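Local coordinates for protein putative peptidase (Parabacteroides merdae, PDB 4L8K) that is a putative peptidase of family S41 and so probably hydrolyses peptide bonds in proteins or peptides, at residues W16-M19 with D20-C24; Y80-W83 with Y84-P88; Y112-L115 with A116-I120; L216-R219 with H220-S223; K297-T301 with I302-A306. All blocks are in the same frame, centred on the assembly; numbering follows the deposited sequence.

Contact 1 of 5, residues W16-M19 with D20-C24; sequences WRIM and DENYC
Asp20 CB sits over one face of the Trp16 indole, 4.0 Å from the centroid of its six-membered ring. One turn further on, Met19 CE lies over one face of the Tyr23 ring. The guanidinium of Arg17 has Glu21 OE1 above one face. These are i to i+4 pairs at the C-terminal end of helix 8-22, which belongs to the Tricorn protease C1 family region.

Trp16 reaches forward along the helix because its CG is anti to the backbone N (chi1 -173°). The Asp20 carboxylate plane is only 20° from the indole plane, with Asp20 CG 3.5 Å from Trp16 CH2. Asp20 OD1 is held by His190, and Trp16 NE1 by Trp33, so both polar ends point to partners beyond this helix.

Arg17 NH2 and Glu21 OE1 are 3.3 Å apart. This salt bridge rests on charge alone, since the oxygen lies well out of the guanidinium plane, and Arg17 is poorly ordered.

Met19 is a selenomethionine bent at chi2 and chi3. It runs beside Tyr23 in a Met-aromatic contact, with SE 4.7 Å from the ring centroid on an oblique line. Tyr23 leaves helical geometry, yet its N still bonds to Met19 O at 2.8 Å. Its OH is bonded to Asp66.

The Asn22 side chain turns back on the helix end. Its ND2 donates in the carbonyl plane to a lone pair of Ile18 O, at 2.8 Å.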
# COMPACT_ATOMS: atom_id res chain seq x y z
N TRP A 16 19.72 16.68 7.04
CA TRP A 16 20.60 15.51 7.12
C TRP A 16 20.43 14.80 8.49
O TRP A 16 20.34 13.56 8.53
CB TRP A 16 22.08 15.90 6.88
CG TRP A 16 22.96 14.68 6.79
CD1 TRP A 16 23.18 13.91 5.69
CD2 TRP A 16 23.56 13.98 7.91
NE1 TRP A 16 23.96 12.82 6.03
CE2 TRP A 16 24.20 12.84 7.38
CE3 TRP A 16 23.68 14.25 9.28
CZ2 TRP A 16 24.97 11.97 8.18
CZ3 TRP A 16 24.43 13.39 10.07
CH2 TRP A 16 25.06 12.26 9.53
N ARG A 17 20.40 15.59 9.58
CA ARG A 17 20.26 15.13 10.96
C ARG A 17 18.88 14.48 11.21
O ARG A 17 18.82 13.43 11.85
CB ARG A 17 20.48 16.30 11.93
CG ARG A 17 21.55 16.03 12.99
CD ARG A 17 21.69 17.17 13.98
NE ARG A 17 21.14 16.82 15.30
CZ ARG A 17 19.88 17.04 15.67
NH1 ARG A 17 19.02 17.59 14.82
NH2 ARG A 17 19.47 16.68 16.88
N ILE A 18 17.79 15.09 10.67
CA ILE A 18 16.43 14.54 10.80
C ILE A 18 16.39 13.13 10.18
O ILE A 18 15.85 12.20 10.80
CB ILE A 18 15.35 15.49 10.21
CG1 ILE A 18 15.18 16.74 11.10
CG2 ILE A 18 14.00 14.75 10.06
CD1 ILE A 18 14.47 17.92 10.46
N MSE A 19 17.00 12.96 8.98
CA MSE A 19 17.07 11.69 8.29
C MSE A 19 17.94 10.71 9.05
O MSE A 19 17.52 9.58 9.31
CB MSE A 19 17.61 11.89 6.88
CG MSE A 19 16.57 12.43 5.90
SE MSE A 19 15.34 11.04 5.37
CE MSE A 19 16.48 9.94 4.25
N ASP A 20 19.15 11.16 9.46
CA ASP A 20 20.13 10.36 10.19
C ASP A 20 19.55 9.72 11.46
O ASP A 20 19.82 8.55 11.73
CB ASP A 20 21.34 11.22 10.57
CG ASP A 20 22.52 10.43 11.10
OD1 ASP A 20 23.02 9.54 10.38
OD2 ASP A 20 22.96 10.73 12.23
N GLU A 21 18.75 10.48 12.21
CA GLU A 21 18.21 10.04 13.48
C GLU A 21 16.84 9.36 13.41
O GLU A 21 16.52 8.60 14.33
CB GLU A 21 18.13 11.23 14.44
CG GLU A 21 19.51 11.85 14.71
CD GLU A 21 19.59 13.11 15.54
OE1 GLU A 21 18.54 13.73 15.85
OE2 GLU A 21 20.74 13.51 15.86
N ASN A 22 16.03 9.63 12.36
CA ASN A 22 14.65 9.11 12.28
C ASN A 22 14.35 8.18 11.10
O ASN A 22 13.38 7.41 11.20
CB ASN A 22 13.65 10.26 12.26
CG ASN A 22 13.80 11.18 13.45
OD1 ASN A 22 13.34 10.88 14.55
ND2 ASN A 22 14.50 12.28 13.26
N TYR A 23 15.14 8.22 10.02
CA TYR A 23 14.91 7.35 8.85
C TYR A 23 15.18 5.88 9.27
O TYR A 23 16.21 5.59 9.88
CB TYR A 23 15.76 7.78 7.64
CG TYR A 23 15.37 7.08 6.36
CD1 TYR A 23 14.20 7.42 5.69
CD2 TYR A 23 16.13 6.02 5.86
CE1 TYR A 23 13.81 6.76 4.52
CE2 TYR A 23 15.74 5.35 4.69
CZ TYR A 23 14.59 5.73 4.03
OH TYR A 23 14.20 5.07 2.89
N CYS A 24 14.21 5.00 9.00
CA CYS A 24 14.19 3.61 9.48
C CYS A 24 14.82 2.58 8.55
O CYS A 24 14.98 1.44 9.00
CB CYS A 24 12.76 3.19 9.79
SG CYS A 24 11.90 4.25 10.98

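Contact 2 of 5, residues Y80-W83 with Y84-P88; sequences YWAW and YEDYP. With MPD ((4S)-2-methyl-2,4-pentanediol), chain F.
Trp81 O accepts from two backbone donors at the start of the short helix 82-85, Tyr84 N at 2.8 Å and Glu85 N at 2.9 Å. Asp86 N then bonds to Ala82 O, which continues the turn.

Trp81, Trp83 and Tyr84 form an aromatic cluster round this turn. The edge of Trp83 points at the face of Tyr84, with CD1 3.4 Å above the plane and over the ring centre. This pair is edge-to-face, with planes at 65°. Tyr84 in turn presents its own edge to the face of Trp81, in an offset edge-to-face pair with centroids 5.7 Å apart. Tyr84 is thus met on a face by one tryptophan and at its edge by the other.

A molecule of methylpentanediol, probably from the crystallisation liquor, bridges Tyr84 OH and Trp81 NE1. Tyr84 OH donates to its O2 at 2.7 Å. Trp81 NE1 donates to its O4 at 3.2 Å, close to the indole plane. Gly67 and Asn70 bind the same molecule.

The Trp83 ring packs on Arg219 in a cation-pi contact, and its NE1 bonds to Gly246 O. Tyr84 meets Tyr222. The helix therefore lies against the loop that joins strand 213-217 to helix 224-232.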
# COMPACT_ATOMS: atom_id res chain seq x y z
N TYR A 80 10.76 10.65 -5.32
CA TYR A 80 11.46 9.60 -6.04
C TYR A 80 10.30 8.71 -6.53
O TYR A 80 9.96 7.71 -5.89
CB TYR A 80 12.53 8.90 -5.18
CG TYR A 80 13.22 7.78 -5.93
CD1 TYR A 80 14.36 8.02 -6.69
CD2 TYR A 80 12.74 6.47 -5.87
CE1 TYR A 80 15.00 6.99 -7.38
CE2 TYR A 80 13.39 5.43 -6.54
CZ TYR A 80 14.49 5.70 -7.33
OH TYR A 80 15.13 4.67 -7.98
N TRP A 81 9.62 9.13 -7.62
CA TRP A 81 8.45 8.39 -8.04
C TRP A 81 8.73 7.30 -9.02
O TRP A 81 7.81 6.53 -9.30
CB TRP A 81 7.30 9.31 -8.47
CG TRP A 81 6.62 9.90 -7.26
CD1 TRP A 81 6.78 9.50 -5.96
CD2 TRP A 81 5.72 11.01 -7.23
NE1 TRP A 81 6.02 10.29 -5.13
CE2 TRP A 81 5.35 11.22 -5.88
CE3 TRP A 81 5.21 11.87 -8.22
CZ2 TRP A 81 4.47 12.25 -5.50
CZ3 TRP A 81 4.33 12.88 -7.84
CH2 TRP A 81 3.99 13.07 -6.50
N ALA A 82 10.04 7.09 -9.36
CA ALA A 82 10.54 5.92 -10.09
C ALA A 82 10.18 4.65 -9.29
O ALA A 82 9.95 3.61 -9.86
CB ALA A 82 12.05 6.02 -10.28
N TRP A 83 10.00 4.78 -7.96
CA TRP A 83 9.56 3.70 -7.08
C TRP A 83 8.21 3.12 -7.58
O TRP A 83 8.01 1.90 -7.52
CB TRP A 83 9.43 4.24 -5.65
CG TRP A 83 8.80 3.34 -4.61
CD1 TRP A 83 7.47 3.15 -4.40
CD2 TRP A 83 9.48 2.75 -3.48
NE1 TRP A 83 7.27 2.38 -3.27
CE2 TRP A 83 8.49 2.09 -2.70
CE3 TRP A 83 10.83 2.67 -3.07
CZ2 TRP A 83 8.81 1.39 -1.52
CZ3 TRP A 83 11.15 1.92 -1.94
CH2 TRP A 83 10.15 1.32 -1.17
N TYR A 84 7.31 4.01 -8.08
CA TYR A 84 5.99 3.61 -8.58
C TYR A 84 5.97 3.43 -10.09
O TYR A 84 5.43 2.45 -10.57
CB TYR A 84 4.93 4.63 -8.19
CG TYR A 84 4.80 4.81 -6.70
CD1 TYR A 84 4.09 3.89 -5.93
CD2 TYR A 84 5.37 5.91 -6.05
CE1 TYR A 84 3.96 4.05 -4.55
CE2 TYR A 84 5.24 6.09 -4.67
CZ TYR A 84 4.56 5.13 -3.92
OH TYR A 84 4.43 5.27 -2.56
N GLU A 85 6.58 4.38 -10.81
CA GLU A 85 6.59 4.50 -12.26
C GLU A 85 7.44 3.45 -12.95
O GLU A 85 7.25 3.25 -14.15
CB GLU A 85 7.07 5.90 -12.68
CG GLU A 85 6.18 7.04 -12.20
CD GLU A 85 6.74 8.46 -12.28
OE1 GLU A 85 7.92 8.65 -12.65
OE2 GLU A 85 5.97 9.40 -11.93
N ASP A 86 8.36 2.77 -12.23
CA ASP A 86 9.17 1.71 -12.85
C ASP A 86 8.35 0.43 -13.04
O ASP A 86 8.81 -0.50 -13.69
CB ASP A 86 10.42 1.40 -12.01
CG ASP A 86 11.55 2.43 -12.15
OD1 ASP A 86 11.41 3.39 -12.96
OD2 ASP A 86 12.54 2.32 -11.41
N TYR A 87 7.13 0.40 -12.49
CA TYR A 87 6.18 -0.72 -12.59
C TYR A 87 5.04 -0.33 -13.53
O TYR A 87 4.69 0.86 -13.57
CB TYR A 87 5.62 -1.05 -11.20
CG TYR A 87 6.67 -1.61 -10.25
CD1 TYR A 87 7.65 -0.78 -9.70
CD2 TYR A 87 6.65 -2.95 -9.87
CE1 TYR A 87 8.64 -1.29 -8.87
CE2 TYR A 87 7.61 -3.46 -8.99
CZ TYR A 87 8.60 -2.63 -8.50
OH TYR A 87 9.55 -3.10 -7.65
N PRO A 88 4.41 -1.29 -14.25
CA PRO A 88 3.28 -0.91 -15.13
C PRO A 88 2.08 -0.43 -14.30
O PRO A 88 2.00 -0.74 -13.11
CB PRO A 88 2.97 -2.20 -15.89
CG PRO A 88 4.18 -3.11 -15.66
CD PRO A 88 4.66 -2.75 -14.31
C1 MPD F . 4.22 8.92 0.66
C2 MPD F . 3.68 8.26 -0.59
O2 MPD F . 4.77 7.53 -1.19
CM MPD F . 2.62 7.26 -0.21
C3 MPD F . 3.12 9.30 -1.58
C4 MPD F . 3.94 10.61 -1.55
O4 MPD F . 5.27 10.46 -2.06
C5 MPD F . 3.20 11.75 -2.22

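Contact 3 of 5, residues Y112-L115 with A116-I120; sequences YKRL and ADDQI
Arg114 and Asp118 meet beside the turn of a beta hairpin, with guanidinium and carboxylate planes 89° apart. Arg114 NE meets Asp118 OD1 at 2.9 Å in a hydrogen-bonded salt bridge. The oxygen lies near the guanidinium plane, at its edge. The arginine, however, approaches OD1 from above the carboxylate plane, 47° out of it. A bend at chi3 (-52°) of Arg114 turns NE toward this oxygen. NH1 is used elsewhere, on His143 O.

Leu115 and Ile120 form an antiparallel hydrogen-bonded pair, and their side chains lie on the same face of the sheet. Leu115 N bonds to Ile120 O at 2.7 Å, and Ile120 N to Leu115 O at 3.1 Å. Ala116 to Gln119 make a type I' turn, and Gln119 and Ile120 face Leu115 as a classic beta bulge.

Gln119 NE2 and Gln119 N reach Ala116 O from opposite faces of the carbonyl plane. A water accepts from Asp118 N at 2.8 Å and makes weak bonds to Arg114 O and Asp118 OD1.

Charge thus clasps the turn between strands 110-115 and 120-125, while Ile120 packs on helix 301-311. At this surface position the nearby arginine would probably favour an ionised Asp118.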
# COMPACT_ATOMS: atom_id res chain seq x y z
N TYR A 112 -19.67 -2.28 -6.24
CA TYR A 112 -19.71 -3.73 -6.30
C TYR A 112 -20.72 -4.24 -7.32
O TYR A 112 -21.73 -3.59 -7.60
CB TYR A 112 -19.91 -4.35 -4.90
CG TYR A 112 -21.26 -4.12 -4.26
CD1 TYR A 112 -21.54 -2.94 -3.56
CD2 TYR A 112 -22.23 -5.12 -4.24
CE1 TYR A 112 -22.78 -2.73 -2.93
CE2 TYR A 112 -23.47 -4.94 -3.60
CZ TYR A 112 -23.73 -3.74 -2.94
OH TYR A 112 -24.96 -3.59 -2.33
N LYS A 113 -20.41 -5.39 -7.90
CA LYS A 113 -21.24 -6.01 -8.94
C LYS A 113 -20.92 -7.50 -9.09
O LYS A 113 -19.76 -7.89 -8.99
CB LYS A 113 -20.99 -5.29 -10.28
CG LYS A 113 -21.99 -5.61 -11.37
CD LYS A 113 -21.64 -4.93 -12.64
CE LYS A 113 -22.63 -5.24 -13.73
NZ LYS A 113 -22.41 -4.34 -14.90
N ARG A 114 -21.94 -8.29 -9.43
CA ARG A 114 -21.76 -9.72 -9.72
C ARG A 114 -21.30 -9.89 -11.17
O ARG A 114 -21.85 -9.26 -12.09
CB ARG A 114 -23.04 -10.53 -9.46
CG ARG A 114 -23.39 -10.62 -8.00
CD ARG A 114 -24.51 -11.60 -7.71
NE ARG A 114 -25.71 -11.36 -8.51
CZ ARG A 114 -26.93 -11.21 -8.01
NH1 ARG A 114 -27.13 -11.23 -6.70
NH2 ARG A 114 -27.97 -11.06 -8.82
N LEU A 115 -20.29 -10.74 -11.37
CA LEU A 115 -19.76 -11.07 -12.68
C LEU A 115 -19.92 -12.58 -12.97
O LEU A 115 -20.25 -13.35 -12.06
CB LEU A 115 -18.26 -10.65 -12.77
CG LEU A 115 -17.86 -9.19 -12.43
CD1 LEU A 115 -16.35 -9.04 -12.49
CD2 LEU A 115 -18.56 -8.21 -13.38
N ALA A 116 -19.65 -12.99 -14.23
CA ALA A 116 -19.63 -14.37 -14.72
C ALA A 116 -20.92 -15.16 -14.34
O ALA A 116 -20.88 -16.13 -13.55
CB ALA A 116 -18.39 -15.08 -14.18
N ASP A 117 -22.05 -14.75 -14.93
CA ASP A 117 -23.38 -15.35 -14.73
C ASP A 117 -23.72 -15.46 -13.22
O ASP A 117 -24.20 -16.49 -12.74
CB ASP A 117 -23.51 -16.72 -15.46
CG ASP A 117 -24.94 -17.23 -15.68
OD1 ASP A 117 -25.89 -16.41 -15.70
OD2 ASP A 117 -25.11 -18.46 -15.87
N ASP A 118 -23.43 -14.36 -12.49
CA ASP A 118 -23.70 -14.15 -11.06
C ASP A 118 -22.95 -15.14 -10.13
O ASP A 118 -23.32 -15.26 -8.96
CB ASP A 118 -25.22 -14.22 -10.80
CG ASP A 118 -26.00 -13.16 -11.57
OD1 ASP A 118 -25.70 -11.95 -11.38
OD2 ASP A 118 -26.88 -13.53 -12.37
N GLN A 119 -21.86 -15.78 -10.61
CA GLN A 119 -21.07 -16.73 -9.82
C GLN A 119 -19.99 -16.05 -9.02
O GLN A 119 -19.50 -16.64 -8.05
CB GLN A 119 -20.40 -17.80 -10.71
CG GLN A 119 -21.38 -18.74 -11.45
CD GLN A 119 -20.67 -19.64 -12.45
OE1 GLN A 119 -20.44 -20.84 -12.21
NE2 GLN A 119 -20.26 -19.07 -13.57
N ILE A 120 -19.57 -14.83 -9.46
CA ILE A 120 -18.45 -14.12 -8.83
C ILE A 120 -18.85 -12.72 -8.39
O ILE A 120 -19.40 -11.94 -9.18
CB ILE A 120 -17.26 -14.10 -9.85
CG1 ILE A 120 -16.63 -15.53 -9.93
CG2 ILE A 120 -16.18 -13.03 -9.47
CD1 ILE A 120 -15.72 -15.73 -11.03
O HOH W 1 -23.05 -11.76 -13.52

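Contact 4 of 5, residues L216-R219 with H220-S223; sequences LTNR and HSYS. With PO4 (phosphate ion), chain E.
Asn218 to Ser221 form a type I beta turn just after strand 213-217, closed by Ser221 N bonding to Asn218 O at 2.9 Å. The turn links this strand to helix 224-232 within the family S41 region. Ser221 OG, beside its own backbone N, accepts from Asn218 N at 3.2 Å on a nearly straight bond (165°).

The Asn218 side chain also bonds within the turn. Its CG lies between the backbone N and the carbonyl carbon (chi1 67°), which brings OD1 over the turn. There OD1 takes a weak bond from His220 N at 3.2 Å. The Asn218 amide and the His220 ring are turned 72° apart, and OD1 is 3.6 Å from His220 CB.

Tyr222 brings a ring edge toward Arg219 O, with CD2 3.8 Å away. Beyond it, Ser223 stands at the N-cap position. Its OG donates to phosphate O2 at 2.8 Å, and His68 and Arg264 bind the same ion.

Ser221 OG and Asn218 OD1 thus have bonds both within the turn and beyond it, to Val154 O and Asp156 N. The phosphate, probably from the crystallisation liquor, marks a site beside Ser223 that can accept an anion.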
# COMPACT_ATOMS: atom_id res chain seq x y z
N LEU A 216 -6.84 -8.08 -5.50
CA LEU A 216 -6.09 -7.54 -6.64
C LEU A 216 -5.23 -6.37 -6.21
O LEU A 216 -5.73 -5.46 -5.54
CB LEU A 216 -7.02 -7.11 -7.80
CG LEU A 216 -8.05 -8.12 -8.35
CD1 LEU A 216 -8.63 -7.61 -9.66
CD2 LEU A 216 -7.44 -9.53 -8.59
N THR A 217 -3.93 -6.42 -6.53
CA THR A 217 -2.99 -5.37 -6.14
C THR A 217 -2.14 -4.88 -7.33
O THR A 217 -1.96 -5.60 -8.32
CB THR A 217 -2.03 -5.87 -5.01
OG1 THR A 217 -1.24 -6.95 -5.47
CG2 THR A 217 -2.76 -6.30 -3.76
N ASN A 218 -1.61 -3.67 -7.21
CA ASN A 218 -0.67 -3.10 -8.16
C ASN A 218 0.28 -2.19 -7.38
O ASN A 218 0.11 -2.05 -6.18
CB ASN A 218 -1.36 -2.39 -9.36
CG ASN A 218 -2.14 -1.14 -9.06
OD1 ASN A 218 -2.27 -0.70 -7.91
ND2 ASN A 218 -2.69 -0.55 -10.09
N ARG A 219 1.31 -1.63 -8.04
CA ARG A 219 2.28 -0.74 -7.40
C ARG A 219 1.60 0.48 -6.77
O ARG A 219 2.14 1.08 -5.84
CB ARG A 219 3.35 -0.29 -8.43
CG ARG A 219 4.63 0.26 -7.79
CD ARG A 219 5.30 -0.71 -6.84
NE ARG A 219 6.55 -0.09 -6.43
CZ ARG A 219 7.41 -0.57 -5.55
NH1 ARG A 219 7.10 -1.63 -4.81
NH2 ARG A 219 8.56 0.05 -5.33
N HIS A 220 0.41 0.83 -7.25
CA HIS A 220 -0.31 1.95 -6.70
C HIS A 220 -1.22 1.53 -5.53
O HIS A 220 -2.02 2.35 -5.09
CB HIS A 220 -1.04 2.70 -7.79
CG HIS A 220 -0.11 3.54 -8.60
ND1 HIS A 220 0.32 3.14 -9.84
CD2 HIS A 220 0.49 4.71 -8.29
CE1 HIS A 220 1.14 4.10 -10.28
NE2 HIS A 220 1.30 5.05 -9.37
N SER A 221 -1.04 0.30 -4.97
CA SER A 221 -1.65 -0.20 -3.73
C SER A 221 -0.60 0.02 -2.64
O SER A 221 0.45 -0.63 -2.67
CB SER A 221 -2.05 -1.68 -3.83
OG SER A 221 -2.98 -1.96 -4.87
N TYR A 222 -0.78 1.00 -1.76
CA TYR A 222 0.26 1.27 -0.78
C TYR A 222 -0.29 1.90 0.49
O TYR A 222 -1.48 2.20 0.56
CB TYR A 222 1.39 2.15 -1.38
CG TYR A 222 0.91 3.45 -1.99
CD1 TYR A 222 0.71 4.58 -1.20
CD2 TYR A 222 0.65 3.54 -3.36
CE1 TYR A 222 0.29 5.78 -1.76
CE2 TYR A 222 0.24 4.75 -3.93
CZ TYR A 222 0.08 5.87 -3.13
OH TYR A 222 -0.34 7.07 -3.64
N SER A 223 0.62 2.10 1.49
CA SER A 223 0.37 2.66 2.81
C SER A 223 -0.65 1.78 3.56
O SER A 223 -0.34 0.60 3.70
CB SER A 223 -0.03 4.13 2.73
OG SER A 223 1.09 4.83 2.21
P PO4 E . 3.68 5.94 4.63
O1 PO4 E . 4.69 5.72 5.75
O2 PO4 E . 3.12 4.55 4.18
O3 PO4 E . 2.54 6.85 5.15
O4 PO4 E . 4.40 6.60 3.43

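Contact 5 of 5, residues K297-T301 with I302-A306; sequences KGRDT and IIEAA
Asp300 OD1 is gripped by two backbone amides at the start of helix 301-311. Ile303 N donates to it at 3.1 Å on a fairly straight bond. Ile302 N adds a weak bond at 3.0 Å with a poorer angle. Ile303 N comes from above the carboxylate plane, 60° out of it. With chi1 near 180° (-175°), the Asp300 carboxylate swings over the first-turn amides. The other oxygen, OD2, forms a salt bridge with Arg155 and lies 3.5 Å from Ile303 CD1. Cationic and amide partners together would probably keep this buried acid ionised.

Backbone bonds carry the turn onward. Glu304 N bonds to Asp300 O at 2.9 Å, and Ala305 N to Thr301 O.

Arg299 and Glu304 cross at about a right angle, with guanidinium and carboxylate planes stacked 17° apart. Glu304 CG lies over one guanidinium face, 3.6 Å from Arg299 NH2. The charged ends are only loosely paired, with Arg299 NH1 to Glu304 OE1 long at 3.9 Å. This rests on charge alone, with the oxygen well out of the guanidinium plane. Their stronger partners are elsewhere: Arg299 NE pairs with Asp294, and Glu304 OE2 with the Tyr99 hydroxyl.

Ile302 and Ile303 face strand 213-217 through Leu216. Just upstream, Gly298 ends helix 292-296 in a Schellman motif. The two helices are thus joined by a C-terminal Schellman motif followed closely by an aspartate N-cap.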
# COMPACT_ATOMS: atom_id res chain seq x y z
N LYS A 297 -8.83 -5.42 -26.53
CA LYS A 297 -10.07 -6.21 -26.51
C LYS A 297 -11.03 -5.68 -25.42
O LYS A 297 -12.09 -6.26 -25.22
CB LYS A 297 -9.78 -7.70 -26.29
CG LYS A 297 -9.05 -8.38 -27.44
CD LYS A 297 -8.70 -9.80 -27.07
CE LYS A 297 -7.39 -10.22 -27.69
NZ LYS A 297 -6.78 -11.36 -26.96
N GLY A 298 -10.63 -4.60 -24.74
CA GLY A 298 -11.34 -3.97 -23.62
C GLY A 298 -11.38 -4.84 -22.38
O GLY A 298 -12.29 -4.71 -21.55
N ARG A 299 -10.38 -5.74 -22.25
CA ARG A 299 -10.29 -6.71 -21.15
C ARG A 299 -9.22 -6.37 -20.13
O ARG A 299 -8.17 -5.82 -20.48
CB ARG A 299 -9.97 -8.11 -21.70
CG ARG A 299 -11.12 -8.80 -22.41
CD ARG A 299 -10.60 -9.93 -23.28
NE ARG A 299 -9.76 -10.90 -22.55
CZ ARG A 299 -10.20 -12.04 -22.02
NH1 ARG A 299 -11.48 -12.38 -22.13
NH2 ARG A 299 -9.36 -12.85 -21.40
N ASP A 300 -9.48 -6.73 -18.87
CA ASP A 300 -8.52 -6.56 -17.79
C ASP A 300 -7.95 -7.95 -17.51
O ASP A 300 -8.67 -8.80 -16.99
CB ASP A 300 -9.21 -5.94 -16.53
CG ASP A 300 -8.30 -5.60 -15.36
OD1 ASP A 300 -7.40 -6.41 -15.04
OD2 ASP A 300 -8.51 -4.54 -14.72
N THR A 301 -6.70 -8.19 -17.89
CA THR A 301 -6.01 -9.48 -17.73
C THR A 301 -6.09 -10.00 -16.28
O THR A 301 -6.30 -11.20 -16.07
CB THR A 301 -4.54 -9.36 -18.17
OG1 THR A 301 -4.50 -8.58 -19.37
CG2 THR A 301 -3.88 -10.71 -18.45
N ILE A 302 -5.96 -9.08 -15.29
CA ILE A 302 -5.97 -9.41 -13.88
C ILE A 302 -7.38 -9.83 -13.44
O ILE A 302 -7.50 -10.89 -12.82
CB ILE A 302 -5.36 -8.25 -13.01
CG1 ILE A 302 -3.97 -7.86 -13.58
CG2 ILE A 302 -5.26 -8.69 -11.55
CD1 ILE A 302 -3.27 -6.64 -12.94
N ILE A 303 -8.43 -9.06 -13.80
CA ILE A 303 -9.80 -9.46 -13.44
C ILE A 303 -10.12 -10.83 -14.10
O ILE A 303 -10.66 -11.71 -13.42
CB ILE A 303 -10.86 -8.37 -13.77
CG1 ILE A 303 -10.60 -7.07 -12.96
CG2 ILE A 303 -12.31 -8.90 -13.52
CD1 ILE A 303 -11.51 -5.83 -13.38
N GLU A 304 -9.72 -11.01 -15.39
CA GLU A 304 -9.99 -12.26 -16.12
C GLU A 304 -9.30 -13.47 -15.49
O GLU A 304 -9.93 -14.52 -15.35
CB GLU A 304 -9.60 -12.14 -17.60
CG GLU A 304 -10.45 -11.14 -18.37
CD GLU A 304 -11.92 -11.45 -18.53
OE1 GLU A 304 -12.33 -12.62 -18.36
OE2 GLU A 304 -12.67 -10.51 -18.86
N ALA A 305 -8.02 -13.33 -15.09
CA ALA A 305 -7.26 -14.41 -14.43
C ALA A 305 -7.92 -14.77 -13.09
O ALA A 305 -8.06 -15.95 -12.79
CB ALA A 305 -5.81 -14.00 -14.24
N ALA A 306 -8.38 -13.74 -12.34
CA ALA A 306 -9.05 -13.92 -11.04
C ALA A 306 -10.38 -14.66 -11.25
O ALA A 306 -10.67 -15.61 -10.50
CB ALA A 306 -9.26 -12.56 -10.38

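Overall arrangement
The five contacts follow one another along the chain. Contact 1, on helix 8-22, and contact 3, in the hairpin 110-125, lie on opposite sides of the chain's centre, about 49 Å apart between centres. Contact 4 is near the middle. It touches contact 2, where Arg219 NE meets Trp83 O, and also contact 5, where Leu216 packs on Ile302, Ile303 and Ala306. Contact 5 also touches contact 3, through Leu115 and Ile303. Contacts 3 and 4 both reach the seven-stranded mixed sheet, and helix 301-311 packs on it. Contacts 2 and 4 therefore link the region of helix 82-85 to the S41 family region, while contact 1 stands apart in the Tricorn C1 region.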